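Local coordinates for L-serine ammonia-lyase (Rhizomucor miehei CAU432, PDB 5C3U), which belongs to the pyridoxal-phosphate-dependent enzymes of fold type II and holds a molecule of pyridoxal-5'-phosphate in its pocket, at residues A[167-178]-A[301-312]; A[204-212]-A[225-236]. All blocks are in the same frame, centred on the assembly; numbering follows the deposited sequence.

In the fold
Along the chain, strand 174-178 comes first, followed by strand 202-207 with the turn that leads into helix 212-219, then the loop 225-236, and finally strand 306-311. Contact 2 closes a short loop of 12 intervening residues, and this loop falls entirely within the 122 residues that separate the two segments of contact 1, so the two nest and do not cross. Contact 1 pairs two strands of the six-stranded mixed sheet; contact 2 joins the C-terminal end of the next strand to a loop. The two contacts meet where Cys-177 O lies 2.9 Å from Val-205 N, a probable hydrogen bond between neighbouring strands, and both reach pyridoxal-5'-phosphate.

Contact 1 (A[167-178]-A[301-312]); sequences LNDNPPAAIICP and LSPAKDVVVLVT. With PLP (pyridoxal-5'-phosphate), chain B.
Two parallel strands of the six-stranded sheet, 174-178 and 306-311, pair here, with Ile-175 opposite Val-308 and Ile-176 opposite Val-309. Their axes are 18° from exactly parallel. Alternate residues of 306-311 bond to the partner strand, Val-308 through both N and O and Leu-310 through its N: Val-308 N gives its hydrogen to Ala-174 O (3.0 Å), Val-308 O takes that of Ile-176 N (2.9 Å), and Leu-310 N closes on Ile-176 O at 3.0 Å, an almost straight bond. At the N-terminal end of the pairing, Ala-173 N donates to Asp-306 O at 2.7 Å, the bond being bent, 142° at the hydrogen.

Around this mixed alpha/beta sheet, parallel in the part concerned, side chains pack on both faces. On the one bearing Ile-175 and Val-308, Leu-167, just past the end of helix 150-166, brings CD1 tip to tip with Val-308 CG2 at 3.7 Å. CB and CG of Pro-172 also touch that methyl. Further along, the CG2 branch of Ile-175 rests on Leu-310 CG at 3.9 Å; helix 183-194 covers this face through Leu-192 and Val-188. On the other face, Ile-176 and Val-309 run alongside each other in one direction, Ile-176 CD1 3.9 Å from Val-309 CG2, with helix 280-290 above them.

At the C-terminal ends of the strands Pro-178 CG meets Thr-312 CG2 tip to tip. The threonine hydroxyl, set between its backbone N and carbonyl carbon (chi1 50°), turns instead to the pyridine ring: Thr-312 OG1 stands 2.7 Å from N1 of pyridoxal-5'-phosphate.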
loop_
_atom_site.group_PDB
_atom_site.type_symbol
_atom_site.label_atom_id
_atom_site.label_comp_id
_atom_site.label_asym_id
_atom_site.label_seq_id
_atom_site.Cartn_x
_atom_site.Cartn_y
_atom_site.Cartn_z
ATOM N N LEU A 167 -7.484 -14.754 12.387
ATOM C CA LEU A 167 -6.462 -15.656 12.921
ATOM C C LEU A 167 -6.820 -16.198 14.305
ATOM O O LEU A 167 -5.954 -16.735 15.009
ATOM C CB LEU A 167 -5.102 -14.963 12.986
ATOM C CG LEU A 167 -4.435 -14.633 11.647
ATOM C CD1 LEU A 167 -3.226 -13.748 11.911
ATOM C CD2 LEU A 167 -4.044 -15.912 10.915
ATOM N N ASN A 168 -8.087 -16.031 14.692
ATOM C CA ASN A 168 -8.605 -16.589 15.953
ATOM C C ASN A 168 -7.818 -16.113 17.168
ATOM O O ASN A 168 -7.539 -16.886 18.082
ATOM C CB ASN A 168 -8.619 -18.125 15.891
ATOM C CG ASN A 168 -9.390 -18.660 14.695
ATOM O OD1 ASN A 168 -10.588 -18.432 14.565
ATOM N ND2 ASN A 168 -8.699 -19.385 13.816
ATOM N N ASP A 169 -7.459 -14.829 17.163
ATOM C CA ASP A 169 -6.680 -14.201 18.237
ATOM C C ASP A 169 -5.279 -14.803 18.479
ATOM O O ASP A 169 -4.647 -14.511 19.492
ATOM C CB ASP A 169 -7.511 -14.139 19.534
ATOM C CG ASP A 169 -6.946 -13.161 20.562
ATOM O OD1 ASP A 169 -6.081 -12.324 20.204
ATOM O OD2 ASP A 169 -7.370 -13.235 21.740
ATOM N N ASN A 170 -4.786 -15.609 17.539
ATOM C CA ASN A 170 -3.405 -16.103 17.593
ATOM C C ASN A 170 -2.480 -15.113 16.901
ATOM O O ASN A 170 -2.539 -14.990 15.680
ATOM C CB ASN A 170 -3.249 -17.458 16.886
ATOM C CG ASN A 170 -4.053 -18.566 17.534
ATOM O OD1 ASN A 170 -4.886 -19.201 16.884
ATOM N ND2 ASN A 170 -3.802 -18.814 18.811
ATOM N N PRO A 171 -1.617 -14.422 17.666
ATOM C CA PRO A 171 -0.648 -13.501 17.063
ATOM C C PRO A 171 0.288 -14.213 16.085
ATOM O O PRO A 171 0.854 -15.267 16.426
ATOM C CB PRO A 171 0.143 -12.972 18.274
ATOM C CG PRO A 171 -0.099 -13.973 19.365
ATOM C CD PRO A 171 -1.500 -14.451 19.135
ATOM N N PRO A 172 0.470 -13.647 14.875
ATOM C CA PRO A 172 1.364 -14.334 13.957
ATOM C C PRO A 172 2.810 -14.041 14.302
ATOM O O PRO A 172 3.086 -13.127 15.079
ATOM C CB PRO A 172 1.001 -13.739 12.595
ATOM C CG PRO A 172 0.492 -12.377 12.897
ATOM C CD PRO A 172 -0.130 -12.436 14.278
ATOM N N ALA A 173 3.713 -14.830 13.728
ATOM C CA ALA A 173 5.145 -14.651 13.891
ATOM C C ALA A 173 5.625 -13.364 13.226
ATOM O O ALA A 173 6.634 -12.800 13.625
ATOM C CB ALA A 173 5.878 -15.835 13.293
ATOM N N ALA A 174 4.929 -12.927 12.185
ATOM C CA ALA A 174 5.286 -11.674 11.513
ATOM C C ALA A 174 4.169 -11.237 10.586
ATOM O O ALA A 174 3.358 -12.059 10.125
ATOM C CB ALA A 174 6.566 -11.834 10.708
ATOM N N ILE A 175 4.142 -9.934 10.330
ATOM C CA ILE A 175 3.296 -9.333 9.298
ATOM C C ILE A 175 4.232 -8.622 8.340
ATOM O O ILE A 175 5.054 -7.831 8.769
ATOM C CB ILE A 175 2.273 -8.345 9.905
ATOM C CG1 ILE A 175 1.312 -9.118 10.820
ATOM C CG2 ILE A 175 1.493 -7.623 8.794
ATOM C CD1 ILE A 175 0.368 -8.240 11.616
ATOM N N ILE A 176 4.133 -8.948 7.046
ATOM C CA ILE A 176 4.993 -8.359 6.030
ATOM C C ILE A 176 4.212 -7.263 5.327
ATOM O O ILE A 176 3.136 -7.525 4.780
ATOM C CB ILE A 176 5.472 -9.395 4.990
ATOM C CG1 ILE A 176 6.092 -10.618 5.690
ATOM C CG2 ILE A 176 6.434 -8.741 4.000
ATOM C CD1 ILE A 176 6.511 -11.717 4.731
ATOM N N CYS A 177 4.771 -6.051 5.350
ATOM C CA CYS A 177 4.025 -4.841 4.993
ATOM C C CYS A 177 4.874 -3.974 4.039
ATOM O O CYS A 177 5.945 -3.498 4.417
ATOM C CB CYS A 177 3.652 -4.066 6.256
ATOM S SG CYS A 177 2.779 -2.504 5.986
ATOM N N PRO A 178 4.401 -3.767 2.811
ATOM C CA PRO A 178 5.112 -2.854 1.887
ATOM C C PRO A 178 5.095 -1.424 2.428
ATOM O O PRO A 178 4.087 -1.025 3.035
ATOM C CB PRO A 178 4.287 -2.921 0.580
ATOM C CG PRO A 178 3.082 -3.708 0.905
ATOM C CD PRO A 178 3.119 -4.262 2.277
ATOM N N LEU A 301 11.092 -19.632 12.432
ATOM C CA LEU A 301 9.864 -20.083 11.765
ATOM C C LEU A 301 9.744 -21.610 11.739
ATOM O O LEU A 301 10.730 -22.318 11.499
ATOM C CB LEU A 301 9.757 -19.514 10.351
ATOM C CG LEU A 301 9.473 -18.012 10.205
ATOM C CD1 LEU A 301 9.372 -17.654 8.725
ATOM C CD2 LEU A 301 8.212 -17.588 10.955
ATOM N N SER A 302 8.536 -22.096 12.012
ATOM C CA SER A 302 8.237 -23.528 12.018
ATOM C C SER A 302 6.786 -23.746 11.561
ATOM O O SER A 302 6.021 -22.786 11.498
ATOM C CB SER A 302 8.460 -24.096 13.418
ATOM O OG SER A 302 7.356 -23.818 14.260
ATOM N N PRO A 303 6.398 -25.004 11.237
ATOM C CA PRO A 303 5.017 -25.266 10.805
ATOM C C PRO A 303 3.982 -24.958 11.886
ATOM O O PRO A 303 2.789 -24.957 11.608
ATOM C CB PRO A 303 5.031 -26.772 10.488
ATOM C CG PRO A 303 6.450 -27.063 10.140
ATOM C CD PRO A 303 7.237 -26.213 11.103
ATOM N N ALA A 304 4.448 -24.674 13.098
ATOM C CA ALA A 304 3.583 -24.255 14.203
ATOM C C ALA A 304 3.351 -22.739 14.211
ATOM O O ALA A 304 2.619 -22.220 15.057
ATOM C CB ALA A 304 4.191 -24.693 15.528
ATOM N N LYS A 305 3.973 -22.028 13.273
ATOM C CA LYS A 305 3.910 -20.563 13.266
ATOM C C LYS A 305 3.273 -20.011 11.997
ATOM O O LYS A 305 3.239 -20.692 10.968
ATOM C CB LYS A 305 5.297 -19.967 13.495
ATOM C CG LYS A 305 5.787 -20.165 14.922
ATOM C CD LYS A 305 7.237 -19.762 15.088
ATOM C CE LYS A 305 7.626 -19.766 16.558
ATOM N NZ LYS A 305 9.106 -19.696 16.731
ATOM N N ASP A 306 2.761 -18.783 12.097
ATOM C CA ASP A 306 2.007 -18.132 11.021
ATOM C C ASP A 306 2.728 -16.861 10.559
ATOM O O ASP A 306 3.233 -16.100 11.390
ATOM C CB ASP A 306 0.609 -17.739 11.523
ATOM C CG ASP A 306 -0.277 -18.946 11.886
ATOM O OD1 ASP A 306 -1.227 -18.763 12.684
ATOM O OD2 ASP A 306 -0.055 -20.067 11.379
ATOM N N VAL A 307 2.804 -16.659 9.239
ATOM C CA VAL A 307 3.234 -15.367 8.702
ATOM C C VAL A 307 2.118 -14.822 7.825
ATOM O O VAL A 307 1.469 -15.567 7.083
ATOM C CB VAL A 307 4.592 -15.419 7.952
ATOM C CG1 VAL A 307 4.518 -16.293 6.710
ATOM C CG2 VAL A 307 5.063 -14.014 7.586
ATOM N N VAL A 308 1.863 -13.514 7.953
ATOM C CA VAL A 308 0.788 -12.856 7.198
ATOM C C VAL A 308 1.421 -11.875 6.205
ATOM O O VAL A 308 2.253 -11.068 6.586
ATOM C CB VAL A 308 -0.172 -12.057 8.121
ATOM C CG1 VAL A 308 -1.176 -11.249 7.297
ATOM C CG2 VAL A 308 -0.926 -12.977 9.072
ATOM N N VAL A 309 1.045 -11.969 4.933
ATOM C CA VAL A 309 1.568 -11.027 3.926
ATOM C C VAL A 309 0.420 -10.123 3.537
ATOM O O VAL A 309 -0.637 -10.624 3.127
ATOM C CB VAL A 309 2.097 -11.763 2.674
ATOM C CG1 VAL A 309 2.655 -10.773 1.648
ATOM C CG2 VAL A 309 3.144 -12.790 3.069
ATOM N N LEU A 310 0.616 -8.801 3.638
ATOM C CA LEU A 310 -0.424 -7.868 3.194
ATOM C C LEU A 310 -0.312 -7.683 1.705
ATOM O O LEU A 310 0.648 -7.072 1.216
ATOM C CB LEU A 310 -0.343 -6.519 3.925
ATOM C CG LEU A 310 -0.262 -6.531 5.450
ATOM C CD1 LEU A 310 -0.244 -5.093 5.971
ATOM C CD2 LEU A 310 -1.407 -7.318 6.085
ATOM N N VAL A 311 -1.282 -8.234 0.977
ATOM C CA VAL A 311 -1.243 -8.193 -0.464
ATOM C C VAL A 311 -2.036 -6.971 -0.884
ATOM O O VAL A 311 -3.270 -6.997 -0.975
ATOM C CB VAL A 311 -1.797 -9.479 -1.101
ATOM C CG1 VAL A 311 -1.832 -9.344 -2.635
ATOM C CG2 VAL A 311 -0.938 -10.666 -0.684
ATOM N N THR A 312 -1.304 -5.890 -1.110
ATOM C CA THR A 312 -1.922 -4.567 -1.165
ATOM C C THR A 312 -2.714 -4.282 -2.437
ATOM O O THR A 312 -3.524 -3.354 -2.453
ATOM C CB THR A 312 -0.911 -3.460 -0.846
ATOM O OG1 THR A 312 0.266 -3.637 -1.657
ATOM C CG2 THR A 312 -0.540 -3.541 0.623
HETATM N N1 PLP B . 1.096 -1.070 -1.924
HETATM C C2 PLP B . 0.154 -0.484 -2.683
HETATM C C2A PLP B . -0.416 -1.155 -3.909
HETATM C C3 PLP B . -0.323 0.852 -2.317
HETATM O O3 PLP B . -1.285 1.473 -3.068
HETATM C C4 PLP B . 0.253 1.461 -1.099
HETATM C C4A PLP B . -0.212 2.787 -0.664
HETATM C C5 PLP B . 1.292 0.722 -0.335
HETATM C C6 PLP B . 1.653 -0.543 -0.809
HETATM C C5A PLP B . 1.942 1.292 0.928
HETATM O O4P PLP B . 1.814 2.708 0.904
HETATM P P PLP B . 2.168 3.764 2.081
HETATM O O1P PLP B . 0.976 3.892 2.964
HETATM O O2P PLP B . 3.449 3.301 2.798
HETATM O O3P PLP B . 2.424 4.957 1.229
#

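Contact 2 (A[204-212]-A[225-236]); sequences AVETHGSNA and MEKNNTIATSLI. With PLP (pyridoxal-5'-phosphate), chain B.
Thr-207 and Thr-230 meet through their hydroxyls, the side chains crossing at a slant: Thr-207 OG1 donates to Thr-230 OG1 at 2.8 Å. Beside this bond, Thr-207 CG2 lies 3.9 Å from Ala-232 CB. At the turn Thr-207 to Ser-210, a type I beta turn, Asn-228 ND2 donates to Gly-209 O at 2.9 Å. The bond is nearly straight (165° at the hydrogen); the oxygen lies in the plane of the Asn-228 amide, but the donor is tilted out of the Gly-209 carbonyl plane. A water also donates to Gly-209 O and accepts from Asn-229 N, bridging the two backbones. Met-225, its chain extended beyond CG, crosses Asn-211 at about a right angle and packs its CE 3.8 Å from Ala-212 CA.

Toward the sheet, Leu-235 CD1 approaches Val-205 O, while its other methyl, CD2, sits 3.7 Å from C6 of pyridoxal-5'-phosphate. The contact therefore joins the C-terminal end of strand 202-207 and the start of helix 212-219 to a loop that lines the ligand pocket. Separately, Glu-206 OE2 and OE1 accept from Phe-213 N and Gln-214 N, which ties the strand to the beginning of that helix.

A second shell sets the hydroxyl pair. Thr-230 OG1 is anti to its backbone N (chi1 161°) and accepts from Ala-232 N at 3.1 Å, an ST turn; it is also hydrogen-bonded to Asp-260 OD1, while Asp-260 OD2 accepts from Ile-231 N. Thr-230 OG1 thus accepts two bonds and gives one to Asp-260 OD1, which should leave its rotation little freedom. The chain runs from Thr-207 through Thr-230 to Asp-260, and the carboxylate would be expected to polarise it toward Asp-260.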
loop_
_atom_site.group_PDB
_atom_site.type_symbol
_atom_site.label_atom_id
_atom_site.label_comp_id
_atom_site.label_asym_id
_atom_site.label_seq_id
_atom_site.Cartn_x
_atom_site.Cartn_y
_atom_site.Cartn_z
ATOM N N ALA A 204 8.969 -4.406 7.275
ATOM C CA ALA A 204 8.636 -3.240 6.459
ATOM C C ALA A 204 9.452 -3.320 5.183
ATOM O O ALA A 204 10.644 -3.075 5.205
ATOM C CB ALA A 204 8.955 -1.950 7.215
ATOM N N VAL A 205 8.805 -3.618 4.050
ATOM C CA VAL A 205 9.548 -3.906 2.826
ATOM C C VAL A 205 9.494 -2.754 1.816
ATOM O O VAL A 205 8.443 -2.192 1.566
ATOM C CB VAL A 205 9.102 -5.245 2.175
ATOM C CG1 VAL A 205 7.593 -5.281 1.964
ATOM C CG2 VAL A 205 9.835 -5.478 0.857
ATOM N N GLU A 206 10.645 -2.431 1.237
ATOM C CA GLU A 206 10.787 -1.417 0.199
ATOM C C GLU A 206 11.628 -2.047 -0.911
ATOM O O GLU A 206 12.122 -3.168 -0.760
ATOM C CB GLU A 206 11.533 -0.181 0.766
ATOM C CG GLU A 206 10.708 0.703 1.704
ATOM C CD GLU A 206 11.521 1.837 2.333
ATOM O OE1 GLU A 206 12.557 1.545 2.986
ATOM O OE2 GLU A 206 11.123 3.021 2.176
ATOM N N THR A 207 11.776 -1.346 -2.026
ATOM C CA THR A 207 12.728 -1.769 -3.051
ATOM C C THR A 207 13.939 -0.872 -2.949
ATOM O O THR A 207 13.821 0.254 -2.470
ATOM C CB THR A 207 12.177 -1.677 -4.493
ATOM O OG1 THR A 207 11.885 -0.311 -4.815
ATOM C CG2 THR A 207 10.941 -2.580 -4.678
ATOM N N HIS A 208 15.090 -1.348 -3.433
ATOM C CA HIS A 208 16.335 -0.583 -3.304
ATOM C C HIS A 208 16.245 0.769 -3.962
ATOM O O HIS A 208 16.863 1.724 -3.503
ATOM C CB HIS A 208 17.511 -1.363 -3.884
ATOM C CG HIS A 208 17.785 -2.659 -3.168
ATOM N ND1 HIS A 208 17.872 -3.837 -3.808
ATOM C CD2 HIS A 208 18.012 -2.924 -1.824
ATOM C CE1 HIS A 208 18.113 -4.818 -2.913
ATOM N NE2 HIS A 208 18.191 -4.260 -1.701
ATOM N N GLY A 209 15.456 0.864 -5.031
ATOM C CA GLY A 209 15.293 2.107 -5.794
ATOM C C GLY A 209 14.652 3.254 -5.036
ATOM O O GLY A 209 14.809 4.400 -5.421
ATOM N N SER A 210 13.936 2.964 -3.949
ATOM C CA SER A 210 13.327 4.024 -3.130
ATOM C C SER A 210 13.157 3.555 -1.676
ATOM O O SER A 210 12.109 3.033 -1.283
ATOM C CB SER A 210 11.971 4.466 -3.730
ATOM O OG SER A 210 11.490 5.644 -3.099
ATOM N N ASN A 211 14.208 3.711 -0.873
ATOM C CA ASN A 211 14.217 3.067 0.428
ATOM C C ASN A 211 14.248 4.064 1.594
ATOM O O ASN A 211 14.990 3.882 2.574
ATOM C CB ASN A 211 15.385 2.058 0.493
ATOM C CG ASN A 211 16.749 2.727 0.640
ATOM O OD1 ASN A 211 16.997 3.820 0.111
ATOM N ND2 ASN A 211 17.650 2.057 1.349
ATOM N N ALA A 212 13.425 5.120 1.498
ATOM C CA ALA A 212 13.484 6.205 2.500
ATOM C C ALA A 212 13.240 5.726 3.931
ATOM O O ALA A 212 13.890 6.210 4.868
ATOM C CB ALA A 212 12.533 7.347 2.143
ATOM N N MET A 225 14.825 12.100 -0.500
ATOM C CA MET A 225 15.346 11.527 -1.740
ATOM C C MET A 225 14.637 12.145 -2.926
ATOM O O MET A 225 13.405 12.236 -2.922
ATOM C CB MET A 225 15.096 10.018 -1.785
ATOM C CG MET A 225 15.961 9.212 -0.852
ATOM S SD MET A 225 15.558 7.461 -0.886
ATOM C CE MET A 225 16.621 6.995 0.483
ATOM N N GLU A 226 15.401 12.551 -3.936
ATOM C CA GLU A 226 14.801 13.051 -5.185
ATOM C C GLU A 226 15.210 12.214 -6.401
ATOM O O GLU A 226 16.357 11.794 -6.510
ATOM C CB GLU A 226 15.212 14.508 -5.453
ATOM C CG GLU A 226 15.068 15.486 -4.296
ATOM C CD GLU A 226 16.078 16.628 -4.387
ATOM O OE1 GLU A 226 16.727 16.944 -3.364
ATOM O OE2 GLU A 226 16.255 17.208 -5.482
ATOM N N LYS A 227 14.271 12.035 -7.341
ATOM C CA LYS A 227 14.497 11.447 -8.676
ATOM C C LYS A 227 14.477 9.924 -8.678
ATOM O O LYS A 227 14.767 9.303 -9.693
ATOM C CB LYS A 227 15.761 11.993 -9.402
ATOM C CG LYS A 227 15.824 13.521 -9.544
ATOM C CD LYS A 227 14.669 14.077 -10.373
ATOM C CE LYS A 227 14.818 15.578 -10.624
ATOM N NZ LYS A 227 14.536 16.453 -9.443
ATOM N N ASN A 228 14.106 9.339 -7.540
ATOM C CA ASN A 228 14.064 7.893 -7.404
ATOM C C ASN A 228 13.040 7.303 -8.348
ATOM O O ASN A 228 12.034 7.940 -8.672
ATOM C CB ASN A 228 13.720 7.502 -5.975
ATOM C CG ASN A 228 14.745 8.000 -4.980
ATOM O OD1 ASN A 228 14.868 9.210 -4.753
ATOM N ND2 ASN A 228 15.500 7.075 -4.391
ATOM N N ASN A 229 13.316 6.096 -8.818
ATOM C CA ASN A 229 12.329 5.372 -9.595
ATOM C C ASN A 229 12.473 3.881 -9.250
ATOM O O ASN A 229 13.474 3.467 -8.638
ATOM C CB ASN A 229 12.485 5.671 -11.086
ATOM C CG ASN A 229 11.189 5.450 -11.865
ATOM O OD1 ASN A 229 10.169 5.061 -11.293
ATOM N ND2 ASN A 229 11.228 5.695 -13.169
ATOM N N THR A 230 11.435 3.109 -9.545
ATOM C CA THR A 230 11.384 1.683 -9.254
ATOM C C THR A 230 10.092 1.236 -9.922
ATOM O O THR A 230 9.180 2.045 -10.083
ATOM C CB THR A 230 11.410 1.356 -7.726
ATOM O OG1 THR A 230 10.924 0.033 -7.470
ATOM C CG2 THR A 230 10.535 2.315 -6.905
ATOM N N ILE A 231 10.033 -0.028 -10.331
ATOM C CA ILE A 231 8.784 -0.602 -10.846
ATOM C C ILE A 231 7.669 -0.574 -9.786
ATOM O O ILE A 231 6.476 -0.625 -10.122
ATOM C CB ILE A 231 8.987 -2.029 -11.455
ATOM C CG1 ILE A 231 9.321 -3.070 -10.393
ATOM C CG2 ILE A 231 10.048 -2.010 -12.556
ATOM C CD1 ILE A 231 9.365 -4.489 -10.937
ATOM N N ALA A 232 8.045 -0.465 -8.514
ATOM C CA ALA A 232 7.065 -0.450 -7.438
ATOM C C ALA A 232 6.577 0.996 -7.250
ATOM O O ALA A 232 6.973 1.698 -6.332
ATOM C CB ALA A 232 7.649 -1.029 -6.151
ATOM N N THR A 233 5.681 1.419 -8.137
ATOM C CA THR A 233 5.312 2.836 -8.233
ATOM C C THR A 233 4.744 3.383 -6.930
ATOM O O THR A 233 5.055 4.525 -6.568
ATOM C CB THR A 233 4.232 3.019 -9.329
ATOM O OG1 THR A 233 4.695 2.408 -10.537
ATOM C CG2 THR A 233 3.914 4.513 -9.562
ATOM N N SER A 234 3.941 2.581 -6.218
ATOM C CA SER A 234 3.272 3.075 -5.021
ATOM C C SER A 234 4.210 3.163 -3.825
ATOM O O SER A 234 3.846 3.719 -2.804
ATOM C CB SER A 234 2.031 2.270 -4.675
ATOM O OG SER A 234 1.120 2.361 -5.755
ATOM N N LEU A 235 5.415 2.644 -3.985
ATOM C CA LEU A 235 6.418 2.695 -2.904
ATOM C C LEU A 235 7.394 3.845 -3.055
ATOM O O LEU A 235 8.229 4.070 -2.162
ATOM C CB LEU A 235 7.173 1.352 -2.776
ATOM C CG LEU A 235 6.331 0.079 -2.541
ATOM C CD1 LEU A 235 7.183 -1.128 -2.159
ATOM C CD2 LEU A 235 5.175 0.268 -1.537
ATOM N N ILE A 236 7.308 4.584 -4.156
ATOM C CA ILE A 236 8.134 5.782 -4.327
ATOM C C ILE A 236 7.664 6.878 -3.349
ATOM O O ILE A 236 6.491 7.234 -3.321
ATOM C CB ILE A 236 8.078 6.305 -5.778
ATOM C CG1 ILE A 236 8.574 5.225 -6.750
ATOM C CG2 ILE A 236 8.855 7.614 -5.935
ATOM C CD1 ILE A 236 8.304 5.517 -8.215
HETATM N N1 PLP B . 1.096 -1.070 -1.924
HETATM C C2 PLP B . 0.154 -0.484 -2.683
HETATM C C2A PLP B . -0.416 -1.155 -3.909
HETATM C C3 PLP B . -0.323 0.852 -2.317
HETATM O O3 PLP B . -1.285 1.473 -3.068
HETATM C C4 PLP B . 0.253 1.461 -1.099
HETATM C C4A PLP B . -0.212 2.787 -0.664
HETATM C C5 PLP B . 1.292 0.722 -0.335
HETATM C C6 PLP B . 1.653 -0.543 -0.809
HETATM C C5A PLP B . 1.942 1.292 0.928
HETATM O O4P PLP B . 1.814 2.708 0.904
HETATM P P PLP B . 2.168 3.764 2.081
HETATM O O1P PLP B . 0.976 3.892 2.964
HETATM O O2P PLP B . 3.449 3.301 2.798
HETATM O O3P PLP B . 2.424 4.957 1.229
HETATM O O HOH W 1 15.804 5.123 -7.895
#